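Local structure of putative aminopeptidase (Leishmania major, 5NTH) at residues Glu122-Ala127 and Ala156-His161; Glu468-Pro473 and Gly492-Glu497. The protein probably acts as a manganese-dependent M17 leucyl aminopeptidase, removing residues from the amino-terminal end of peptides. All blocks are in the same frame, centred on the assembly; numbering follows the deposited sequence.

Interaction 1: Glu122-Ala127 and Ala156-His161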
ATOM      1  N   GLU A 122      -8.697  -9.708  34.962  1.00 29.78           N
ATOM      2  CA  GLU A 122      -9.891  -9.824  34.126  1.00 32.19           C
ATOM      3  C   GLU A 122     -11.126  -9.957  34.992  1.00 31.54           C
ATOM      4  O   GLU A 122     -12.162  -9.404  34.668  1.00 33.73           O
ATOM      5  CB  GLU A 122      -9.826 -11.005  33.150  1.00 35.79           C
ATOM      6  CG  GLU A 122      -8.876 -10.802  31.963  1.00 40.97           C
ATOM      7  CD  GLU A 122      -8.735 -12.030  31.042  1.00 44.33           C
ATOM      8  OE1 GLU A 122      -9.454 -13.047  31.237  1.00 46.22           O
ATOM      9  OE2 GLU A 122      -7.899 -11.970  30.107  1.00 44.43           O
ATOM     10  N   ALA A 123     -11.017 -10.682  36.095  1.00 29.91           N
ATOM     11  CA  ALA A 123     -12.168 -10.950  36.925  1.00 28.70           C
ATOM     12  C   ALA A 123     -12.562  -9.728  37.752  1.00 28.22           C
ATOM     13  O   ALA A 123     -13.769  -9.412  37.878  1.00 28.85           O
ATOM     14  CB  ALA A 123     -11.884 -12.117  37.824  1.00 29.40           C
ATOM     15  N   VAL A 124     -11.565  -9.042  38.315  1.00 26.42           N
ATOM     16  CA  VAL A 124     -11.799  -7.769  38.990  1.00 25.60           C
ATOM     17  C   VAL A 124     -12.512  -6.784  38.057  1.00 25.69           C
ATOM     18  O   VAL A 124     -13.585  -6.301  38.378  1.00 26.38           O
ATOM     19  CB  VAL A 124     -10.497  -7.162  39.546  1.00 25.48           C
ATOM     20  CG1 VAL A 124     -10.675  -5.705  39.955  1.00 25.32           C
ATOM     21  CG2 VAL A 124     -10.037  -7.964  40.754  1.00 25.94           C
ATOM     22  N   ALA A 125     -11.943  -6.545  36.888  1.00 25.28           N
ATOM     23  CA  ALA A 125     -12.433  -5.532  35.966  1.00 25.11           C
ATOM     24  C   ALA A 125     -13.883  -5.684  35.655  1.00 24.46           C
ATOM     25  O   ALA A 125     -14.588  -4.699  35.553  1.00 23.66           O
ATOM     26  CB  ALA A 125     -11.649  -5.594  34.663  1.00 25.86           C
ATOM     27  N   ALA A 126     -14.298  -6.929  35.472  1.00 24.38           N
ATOM     28  CA  ALA A 126     -15.664  -7.256  35.149  1.00 25.02           C
ATOM     29  C   ALA A 126     -16.621  -7.083  36.352  1.00 26.34           C
ATOM     30  O   ALA A 126     -17.812  -6.916  36.176  1.00 27.86           O
ATOM     31  CB  ALA A 126     -15.740  -8.678  34.618  1.00 24.83           C
ATOM     32  N   ALA A 127     -16.115  -7.133  37.570  1.00 27.33           N
ATOM     33  CA  ALA A 127     -16.941  -6.912  38.754  1.00 27.69           C
ATOM     34  C   ALA A 127     -17.110  -5.436  39.066  1.00 28.39           C
ATOM     35  O   ALA A 127     -18.101  -5.031  39.700  1.00 29.95           O
ATOM     36  CB  ALA A 127     -16.326  -7.613  39.953  1.00 27.95           C
ATOM     37  N   ALA A 156      -5.098  -3.523  41.644  1.00 24.55           N
ATOM     38  CA  ALA A 156      -4.876  -2.078  41.426  1.00 25.23           C
ATOM     39  C   ALA A 156      -5.061  -1.678  39.979  1.00 25.83           C
ATOM     40  O   ALA A 156      -5.723  -0.691  39.667  1.00 26.40           O
ATOM     41  CB  ALA A 156      -3.476  -1.687  41.855  1.00 25.21           C
ATOM     42  N   ARG A 157      -4.492  -2.494  39.097  1.00 25.89           N
ATOM     43  CA  ARG A 157      -4.425  -2.171  37.684  1.00 25.31           C
ATOM     44  C   ARG A 157      -5.737  -2.477  37.015  1.00 25.00           C
ATOM     45  O   ARG A 157      -5.898  -2.096  35.856  1.00 25.12           O
ATOM     46  CB  ARG A 157      -3.296  -2.949  36.980  1.00 24.76           C
ATOM     47  CG  ARG A 157      -3.616  -4.414  36.742  1.00 24.95           C
ATOM     48  CD  ARG A 157      -2.494  -5.130  36.014  1.00 25.38           C
ATOM     49  NE  ARG A 157      -2.777  -6.563  35.908  1.00 26.36           N
ATOM     50  CZ  ARG A 157      -1.892  -7.526  35.631  1.00 26.76           C
ATOM     51  NH1 ARG A 157      -0.618  -7.220  35.401  1.00 27.51           N
ATOM     52  NH2 ARG A 157      -2.282  -8.812  35.572  1.00 26.36           N
ATOM     53  N   ALA A 158      -6.635  -3.192  37.707  1.00 24.28           N
ATOM     54  CA  ALA A 158      -7.914  -3.621  37.137  1.00 23.88           C
ATOM     55  C   ALA A 158      -9.094  -2.743  37.564  1.00 23.85           C
ATOM     56  O   ALA A 158     -10.228  -2.975  37.160  1.00 22.96           O
ATOM     57  CB  ALA A 158      -8.176  -5.080  37.455  1.00 23.59           C
ATOM     58  N   ALA A 159      -8.812  -1.709  38.335  1.00 24.31           N
ATOM     59  CA  ALA A 159      -9.844  -0.813  38.791  1.00 24.97           C
ATOM     60  C   ALA A 159     -10.212   0.092  37.662  1.00 25.48           C
ATOM     61  O   ALA A 159      -9.399   0.329  36.787  1.00 25.57           O
ATOM     62  CB  ALA A 159      -9.334   0.022  39.954  1.00 25.07           C
ATOM     63  N   PRO A 160     -11.417   0.656  37.707  1.00 26.52           N
ATOM     64  CA  PRO A 160     -11.734   1.704  36.726  1.00 26.74           C
ATOM     65  C   PRO A 160     -10.713   2.837  36.783  1.00 26.98           C
ATOM     66  O   PRO A 160     -10.323   3.254  37.872  1.00 26.99           O
ATOM     67  CB  PRO A 160     -13.153   2.200  37.127  1.00 26.65           C
ATOM     68  CG  PRO A 160     -13.619   1.315  38.245  1.00 27.14           C
ATOM     69  CD  PRO A 160     -12.423   0.556  38.786  1.00 27.26           C
ATOM     70  N   HIS A 161     -10.309   3.340  35.617  1.00 27.24           N
ATOM     71  CA  HIS A 161      -9.147   4.241  35.526  1.00 27.67           C
ATOM     72  C   HIS A 161      -9.469   5.632  36.018  1.00 27.12           C
ATOM     73  O   HIS A 161     -10.553   6.105  35.795  1.00 27.00           O
ATOM     74  CB  HIS A 161      -8.626   4.306  34.088  1.00 27.83           C
ATOM     75  CG  HIS A 161      -8.051   3.013  33.608  1.00 28.54           C
ATOM     76  ND1 HIS A 161      -6.977   2.945  32.753  1.00 28.34           N
ATOM     77  CD2 HIS A 161      -8.380   1.733  33.903  1.00 29.12           C
ATOM     78  CE1 HIS A 161      -6.680   1.680  32.532  1.00 28.69           C
ATOM     79  NE2 HIS A 161      -7.520   0.926  33.212  1.00 29.07           N
TER
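Val124 and Ala158 meet side chain to side chain where helix 117-127 passes the turn that follows helix 148-156. The valine can be followed outward from its branch point. Its CB, turned toward the turn, already lies 3.8 Å from Ala158 CB. CG1, anti to the backbone N (chi1 167°), lies alongside the methyl of Ala158, 3.6 Å from its CB. The same CG1 also lies 3.9 Å from Ala158 O, so it sits beside both the methyl and the carbonyl oxygen of that residue. Elsewhere the valine side chain packs on Leu181 of strand 181-185.

One residue further along the helix, Ala125 adds a second point of touch. Its CA approaches Ala158 O at 3.6 Å as a CA-H...O contact, bent to 137° at the hydrogen, and Ala125 CA and Ala158 CA are 5.0 Å apart. Alanine suits both places, since its short methyl lets the two backbones come this close. Ala158 occupies the third position of a type I beta turn from Ala156 to Ala159, which presents its methyl to the helix. Arg157, beside it in the turn, bonds through NE to Ser121 OG, a further tie to helix 117-127, while Gln214 and Gln217 of helix 203-221 bond to the carbonyl oxygens of Ala156 and Arg157.

Between the two segments themselves, then, cohesion comes from methyl packing and one weak CA-H...O contact over a small interface, so it depends on close fit rather than on directional polar bonds.

Interaction 2: Glu468-Pro473 and Gly492-Glu497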
ATOM      1  N   GLU A 468      26.618  -5.571  13.135  1.00 35.02           N
ATOM      2  CA  GLU A 468      26.774  -5.660  11.692  1.00 38.09           C
ATOM      3  C   GLU A 468      25.542  -5.292  10.885  1.00 36.06           C
ATOM      4  O   GLU A 468      25.609  -5.324   9.680  1.00 38.38           O
ATOM      5  CB  GLU A 468      27.336  -7.035  11.245  1.00 42.85           C
ATOM      6  CG  GLU A 468      26.354  -8.220  11.198  1.00 47.40           C
ATOM      7  CD  GLU A 468      26.947  -9.492  10.551  1.00 51.25           C
ATOM      8  OE1 GLU A 468      27.332  -9.400   9.355  1.00 53.42           O
ATOM      9  OE2 GLU A 468      27.013 -10.577  11.217  1.00 48.02           O
ATOM     10  N   VAL A 469      24.431  -4.944  11.515  1.00 33.98           N
ATOM     11  CA  VAL A 469      23.299  -4.373  10.777  1.00 32.85           C
ATOM     12  C   VAL A 469      23.088  -2.869  11.031  1.00 31.99           C
ATOM     13  O   VAL A 469      22.191  -2.278  10.468  1.00 33.01           O
ATOM     14  CB  VAL A 469      21.988  -5.172  10.982  1.00 33.26           C
ATOM     15  CG1 VAL A 469      22.166  -6.610  10.522  1.00 32.93           C
ATOM     16  CG2 VAL A 469      21.474  -5.123  12.418  1.00 33.32           C
ATOM     17  N   TYR A 470      23.950  -2.267  11.838  1.00 31.27           N
ATOM     18  CA  TYR A 470      23.936  -0.833  12.169  1.00 30.82           C
ATOM     19  C   TYR A 470      25.097  -0.027  11.560  1.00 31.44           C
ATOM     20  O   TYR A 470      25.281   1.168  11.911  1.00 29.65           O
ATOM     21  CB  TYR A 470      24.054  -0.678  13.690  1.00 30.06           C
ATOM     22  CG  TYR A 470      22.778  -0.647  14.437  1.00 29.27           C
ATOM     23  CD1 TYR A 470      21.913   0.416  14.312  1.00 29.39           C
ATOM     24  CD2 TYR A 470      22.470  -1.641  15.328  1.00 30.01           C
ATOM     25  CE1 TYR A 470      20.726   0.455  15.015  1.00 29.95           C
ATOM     26  CE2 TYR A 470      21.296  -1.605  16.055  1.00 30.85           C
ATOM     27  CZ  TYR A 470      20.421  -0.552  15.874  1.00 30.34           C
ATOM     28  OH  TYR A 470      19.262  -0.488  16.592  1.00 31.49           O
ATOM     29  N   LYS A 471      25.900  -0.679  10.708  1.00 32.86           N
ATOM     30  CA  LYS A 471      27.020  -0.022  10.050  1.00 33.68           C
ATOM     31  C   LYS A 471      26.509   1.174   9.225  1.00 31.05           C
ATOM     32  O   LYS A 471      25.530   1.045   8.490  1.00 30.12           O
ATOM     33  CB  LYS A 471      27.738  -1.001   9.138  1.00 36.90           C
ATOM     34  CG  LYS A 471      28.488  -2.126   9.841  1.00 41.62           C
ATOM     35  CD  LYS A 471      29.153  -3.071   8.818  1.00 46.14           C
ATOM     36  CE  LYS A 471      30.568  -3.550   9.212  1.00 48.99           C
ATOM     37  NZ  LYS A 471      30.599  -4.361  10.476  1.00 50.32           N
ATOM     38  N   SER A 472      27.153   2.321   9.421  1.00 28.62           N
ATOM     39  CA  SER A 472      26.970   3.515   8.628  1.00 27.62           C
ATOM     40  C   SER A 472      28.251   3.848   7.860  1.00 26.64           C
ATOM     41  O   SER A 472      29.300   3.695   8.387  1.00 26.65           O
ATOM     42  CB  SER A 472      26.668   4.681   9.553  1.00 27.55           C
ATOM     43  OG  SER A 472      26.657   5.910   8.843  1.00 28.09           O
ATOM     44  N   PRO A 473      28.157   4.362   6.633  1.00 26.45           N
ATOM     45  CA  PRO A 473      29.330   4.870   5.927  1.00 26.42           C
ATOM     46  C   PRO A 473      29.976   6.173   6.467  1.00 27.00           C
ATOM     47  O   PRO A 473      31.088   6.481   6.082  1.00 25.63           O
ATOM     48  CB  PRO A 473      28.813   5.108   4.481  1.00 26.47           C
ATOM     49  CG  PRO A 473      27.327   5.080   4.520  1.00 26.12           C
ATOM     50  CD  PRO A 473      26.914   4.507   5.850  1.00 26.72           C
ATOM     51  N   GLY A 492      17.100  -2.726  19.284  1.00 26.45           N
ATOM     52  CA  GLY A 492      16.751  -1.549  20.044  1.00 25.46           C
ATOM     53  C   GLY A 492      17.539  -1.469  21.319  1.00 25.08           C
ATOM     54  O   GLY A 492      18.030  -0.415  21.682  1.00 25.37           O
ATOM     55  N   GLY A 493      17.677  -2.590  22.004  1.00 24.42           N
ATOM     56  CA  GLY A 493      18.494  -2.630  23.213  1.00 23.94           C
ATOM     57  C   GLY A 493      19.968  -2.379  22.977  1.00 23.52           C
ATOM     58  O   GLY A 493      20.605  -1.648  23.727  1.00 23.47           O
ATOM     59  N   TYR A 494      20.498  -2.996  21.929  1.00 23.57           N
ATOM     60  CA  TYR A 494      21.909  -2.848  21.530  1.00 23.59           C
ATOM     61  C   TYR A 494      22.282  -1.404  21.231  1.00 22.93           C
ATOM     62  O   TYR A 494      23.353  -0.942  21.587  1.00 22.72           O
ATOM     63  CB  TYR A 494      22.198  -3.721  20.299  1.00 23.93           C
ATOM     64  CG  TYR A 494      23.544  -3.466  19.662  1.00 24.51           C
ATOM     65  CD1 TYR A 494      24.705  -4.070  20.156  1.00 24.53           C
ATOM     66  CD2 TYR A 494      23.655  -2.607  18.559  1.00 24.93           C
ATOM     67  CE1 TYR A 494      25.937  -3.816  19.575  1.00 24.96           C
ATOM     68  CE2 TYR A 494      24.876  -2.344  17.968  1.00 24.79           C
ATOM     69  CZ  TYR A 494      26.012  -2.950  18.474  1.00 25.30           C
ATOM     70  OH  TYR A 494      27.220  -2.676  17.889  1.00 26.00           O
ATOM     71  N   PHE A 495      21.385  -0.690  20.586  1.00 22.55           N
ATOM     72  CA  PHE A 495      21.645   0.692  20.308  1.00 22.61           C
ATOM     73  C   PHE A 495      21.914   1.372  21.621  1.00 22.79           C
ATOM     74  O   PHE A 495      22.925   1.989  21.769  1.00 22.74           O
ATOM     75  CB  PHE A 495      20.484   1.379  19.604  1.00 22.63           C
ATOM     76  CG  PHE A 495      20.769   2.804  19.293  1.00 22.63           C
ATOM     77  CD1 PHE A 495      20.568   3.795  20.252  1.00 22.61           C
ATOM     78  CD2 PHE A 495      21.324   3.159  18.074  1.00 22.64           C
ATOM     79  CE1 PHE A 495      20.872   5.133  19.979  1.00 22.52           C
ATOM     80  CE2 PHE A 495      21.621   4.488  17.797  1.00 22.66           C
ATOM     81  CZ  PHE A 495      21.399   5.476  18.758  1.00 22.63           C
ATOM     82  N   VAL A 496      21.013   1.216  22.584  1.00 23.61           N
ATOM     83  CA  VAL A 496      21.136   1.881  23.893  1.00 23.58           C
ATOM     84  C   VAL A 496      22.356   1.390  24.653  1.00 23.80           C
ATOM     85  O   VAL A 496      23.044   2.145  25.313  1.00 23.62           O
ATOM     86  CB  VAL A 496      19.918   1.644  24.799  1.00 23.64           C
ATOM     87  CG1 VAL A 496      19.981   2.566  26.004  1.00 23.94           C
ATOM     88  CG2 VAL A 496      18.609   1.900  24.060  1.00 23.54           C
ATOM     89  N   GLU A 497      22.621   0.108  24.575  1.00 24.46           N
ATOM     90  CA  GLU A 497      23.790  -0.414  25.247  1.00 25.52           C
ATOM     91  C   GLU A 497      25.086   0.312  24.854  1.00 26.04           C
ATOM     92  O   GLU A 497      25.969   0.510  25.695  1.00 27.03           O
ATOM     93  CB  GLU A 497      23.945  -1.885  24.952  1.00 26.07           C
ATOM     94  CG  GLU A 497      24.895  -2.587  25.889  1.00 26.21           C
ATOM     95  CD  GLU A 497      25.018  -4.055  25.562  1.00 26.82           C
ATOM     96  OE1 GLU A 497      24.571  -4.452  24.465  1.00 27.29           O
ATOM     97  OE2 GLU A 497      25.563  -4.818  26.404  1.00 27.95           O
TER
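Tyr470 reaches from its loop to Tyr494 and Phe495 on helix 488-497. Before it in the loop, Glu468 turns away from that helix and forms a salt bridge with Lys430 of a neighbouring subunit, so this loop also takes part in the assembly; Val469 packs on Ala481. At Tyr470 the ring lies nearly parallel to that of Tyr494, with planes 26° apart, but the two are slid past each other: the centroids are 5.7 Å apart and overlap is slight. Tyr494 holds CG anti to its backbone N (chi1 170°), extending its ring toward Tyr470, and the CD2-CE2 bonds of the two rings meet, CD2 of Tyr470 lying 3.6 Å from CD2 of Tyr494.

This packing belongs to the M17 catalytic domain, where helix 488-497 runs close to the bound bicarbonate and actinonin. Phe495 crosses the Tyr470 side chain at about a right angle, and Tyr470 CE1 lies at the edge of the Phe495 ring, 4.1 Å from Phe495 CD2. A tyrosine suits position 470 because its flat ring packs against Tyr494 and Phe495 while its OH, 3.7 Å from Phe495 CB, hydrogen-bonds to Cys491 O. Further along, Lys471 O accepts a bond from Asn482, and Ser472 OG bonds to Glu383 OE1.

In the fold
Interaction 1 belongs to the N-terminal domain, far from the metal and inhibitor sites; interaction 2 belongs to the catalytic domain, on the opposite side of the chain's centre. Their centres are about 40 Å apart and their nearest atoms about 23 Å, so they do not touch; in sequence, interaction 1 is complete before interaction 2 begins. Interaction 2 borders the active site: the side chain of Phe495 is about 9 Å from that of the manganese ligand Glu390, and Gly492 lies about 5 Å from the bicarbonate and about 8 Å from actinonin. Arg392, which lines the bicarbonate pocket, touches Phe495 and makes a weak hydrogen bond to Tyr470.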